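PDB 4WY5: esterase, which probably hydrolyses carboxylic esters as a carboxylesterase of the alpha/beta-hydrolase fold. Local coordinates for residues K270-L275 with V282-V287. Residues are numbered along the deposited sequence; the frame is centred on the assembly and turned at random.
With SO4 (sulfate ion), chain C.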
loop_
_atom_site.group_PDB
_atom_site.type_symbol
_atom_site.label_atom_id
_atom_site.label_comp_id
_atom_site.label_asym_id
_atom_site.label_seq_id
_atom_site.Cartn_x
_atom_site.Cartn_y
_atom_site.Cartn_z
ATOM N N LYS A 270 -14.962 -4.909 -3.531
ATOM C CA LYS A 270 -15.827 -6.079 -3.365
ATOM C C LYS A 270 -15.185 -7.310 -3.994
ATOM O O LYS A 270 -15.253 -8.391 -3.433
ATOM C CB LYS A 270 -17.203 -5.833 -3.972
ATOM C CG LYS A 270 -18.132 -7.052 -3.951
ATOM C CD LYS A 270 -18.669 -7.361 -2.558
ATOM C CE LYS A 270 -19.549 -8.618 -2.586
ATOM N NZ LYS A 270 -20.451 -8.704 -1.394
ATOM N N TYR A 271 -14.514 -7.143 -5.125
ATOM C CA TYR A 271 -13.832 -8.283 -5.756
ATOM C C TYR A 271 -12.680 -8.803 -4.884
ATOM O O TYR A 271 -12.441 -10.013 -4.806
ATOM C CB TYR A 271 -13.310 -7.902 -7.159
ATOM C CG TYR A 271 -12.837 -9.073 -8.010
ATOM C CD1 TYR A 271 -13.738 -10.027 -8.488
ATOM C CD2 TYR A 271 -11.491 -9.224 -8.336
ATOM C CE1 TYR A 271 -13.311 -11.101 -9.267
ATOM C CE2 TYR A 271 -11.050 -10.287 -9.111
ATOM C CZ TYR A 271 -11.964 -11.228 -9.580
ATOM O OH TYR A 271 -11.530 -12.296 -10.350
ATOM N N ALA A 272 -11.979 -7.897 -4.204
ATOM C CA ALA A 272 -10.944 -8.309 -3.248
ATOM C C ALA A 272 -11.535 -9.239 -2.182
ATOM O O ALA A 272 -10.937 -10.256 -1.823
ATOM C CB ALA A 272 -10.292 -7.076 -2.591
ATOM N N GLN A 273 -12.706 -8.869 -1.679
ATOM C CA GLN A 273 -13.415 -9.656 -0.676
ATOM C C GLN A 273 -13.810 -11.044 -1.205
ATOM O O GLN A 273 -13.722 -12.038 -0.479
ATOM C CB GLN A 273 -14.667 -8.903 -0.198
ATOM C CG GLN A 273 -14.399 -7.542 0.453
ATOM C CD GLN A 273 -15.682 -6.816 0.889
ATOM O OE1 GLN A 273 -16.780 -7.379 0.860
ATOM N NE2 GLN A 273 -15.536 -5.563 1.313
ATOM N N GLN A 274 -14.242 -11.090 -2.468
ATOM C CA GLN A 274 -14.630 -12.333 -3.150
ATOM C C GLN A 274 -13.446 -13.299 -3.283
ATOM O O GLN A 274 -13.571 -14.515 -3.059
ATOM C CB GLN A 274 -15.178 -12.038 -4.562
ATOM C CG GLN A 274 -16.415 -11.130 -4.641
ATOM C CD GLN A 274 -16.899 -10.898 -6.083
ATOM O OE1 GLN A 274 -16.953 -9.760 -6.568
ATOM N NE2 GLN A 274 -17.250 -11.986 -6.771
ATOM N N LEU A 275 -12.287 -12.754 -3.638
ATOM C CA LEU A 275 -11.095 -13.582 -3.764
ATOM C C LEU A 275 -10.704 -14.163 -2.401
ATOM O O LEU A 275 -10.410 -15.354 -2.297
ATOM C CB LEU A 275 -9.939 -12.773 -4.365
ATOM C CG LEU A 275 -10.033 -12.356 -5.838
ATOM C CD1 LEU A 275 -9.097 -11.195 -6.092
ATOM C CD2 LEU A 275 -9.689 -13.505 -6.799
ATOM N N VAL A 282 -4.757 -12.443 -0.848
ATOM C CA VAL A 282 -5.050 -11.096 -1.362
ATOM C C VAL A 282 -4.507 -9.978 -0.461
ATOM O O VAL A 282 -4.776 -9.958 0.745
ATOM C CB VAL A 282 -6.577 -10.877 -1.531
ATOM C CG1 VAL A 282 -6.877 -9.480 -2.079
ATOM C CG2 VAL A 282 -7.149 -11.929 -2.439
ATOM N N ALA A 283 -3.709 -9.083 -1.044
ATOM C CA ALA A 283 -3.343 -7.815 -0.415
ATOM C C ALA A 283 -4.032 -6.700 -1.190
ATOM O O ALA A 283 -3.761 -6.513 -2.370
ATOM C CB ALA A 283 -1.815 -7.606 -0.411
ATOM N N ALA A 284 -4.901 -5.954 -0.518
ATOM C CA ALA A 284 -5.710 -4.929 -1.167
ATOM C C ALA A 284 -5.659 -3.637 -0.360
ATOM O O ALA A 284 -5.739 -3.684 0.870
ATOM C CB ALA A 284 -7.165 -5.416 -1.314
ATOM N N VAL A 285 -5.492 -2.498 -1.039
ATOM C CA VAL A 285 -5.453 -1.177 -0.393
ATOM C C VAL A 285 -6.271 -0.133 -1.161
ATOM O O VAL A 285 -6.354 -0.200 -2.399
ATOM C CB VAL A 285 -3.990 -0.619 -0.252
ATOM C CG1 VAL A 285 -3.181 -1.426 0.744
ATOM C CG2 VAL A 285 -3.276 -0.562 -1.607
ATOM N N ARG A 286 -6.866 0.816 -0.426
ATOM C CA ARG A 286 -7.475 2.023 -1.003
ATOM C C ARG A 286 -6.471 3.178 -0.914
ATOM O O ARG A 286 -5.987 3.496 0.188
ATOM C CB ARG A 286 -8.784 2.416 -0.283
ATOM C CG ARG A 286 -9.459 3.693 -0.845
ATOM C CD ARG A 286 -10.630 4.205 0.025
ATOM N NE ARG A 286 -11.745 3.264 0.011
ATOM C CZ ARG A 286 -12.938 3.474 0.554
ATOM N NH1 ARG A 286 -13.207 4.615 1.178
ATOM N NH2 ARG A 286 -13.875 2.532 0.453
ATOM N N VAL A 287 -6.158 3.804 -2.054
ATOM C CA VAL A 287 -5.157 4.902 -2.085
ATOM C C VAL A 287 -5.801 6.278 -1.880
ATOM O O VAL A 287 -6.625 6.715 -2.693
ATOM C CB VAL A 287 -4.397 4.949 -3.420
ATOM C CG1 VAL A 287 -3.258 5.992 -3.359
ATOM C CG2 VAL A 287 -3.874 3.568 -3.776
HETATM S S SO4 C . -16.323 4.794 3.476
HETATM O O1 SO4 C . -15.799 5.324 2.209
HETATM O O2 SO4 C . -16.198 3.327 3.469
HETATM O O3 SO4 C . -15.520 5.373 4.557
HETATM O O4 SO4 C . -17.733 5.182 3.647
#
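V282, at the start of its strand, sets its two methyls against one face of the helix. CG2 presses against CB of L275, 3.5 Å away, while CG1 lies 4.2 Å from CB of A272 and about as near the carbonyl oxygen of that alanine. The first torsion, with CG1 anti to the backbone N (chi1 -179°), presents both methyls to the helix, one to each of two residues a single turn apart. Two residues on, the methyl of A284 meets that of A272 tip to tip, CB to CB at 3.8 Å. With only one carbon on each side, the backbones come close, and the two CA atoms stand 6.6 Å apart. No hydrogen bond crosses between the segments, and the touching residues are all buried.

R286 carries its guanidinium clear of residues 270-275 to a sulfate ion, probably taken from the crystallisation liquor. A bend at chi3 (-67°) turns the guanidinium so that NH1 donates a nearly straight hydrogen bond to sulfate O1, 2.9 Å long and in the guanidinium plane. NE is salt-bridged to E269, on the same helix just before K270, which helps fix the guanidinium. R286 of the second subunit binds the same sulfate, whose charge probably offsets that of the paired arginines.

The contact closes a beta-alpha-beta unit of the alpha/beta-hydrolase fold: after strand 254-259, the axis of residues 270-275 runs nearly antiparallel to that of 282-287 (163°), the two approaching to 8.8 Å. Strand 254-259 pairs in parallel with 282-287 on one side; beyond the other, V285 to V287 pair antiparallel with a strand of the second subunit, continuing the sheet across the dimer.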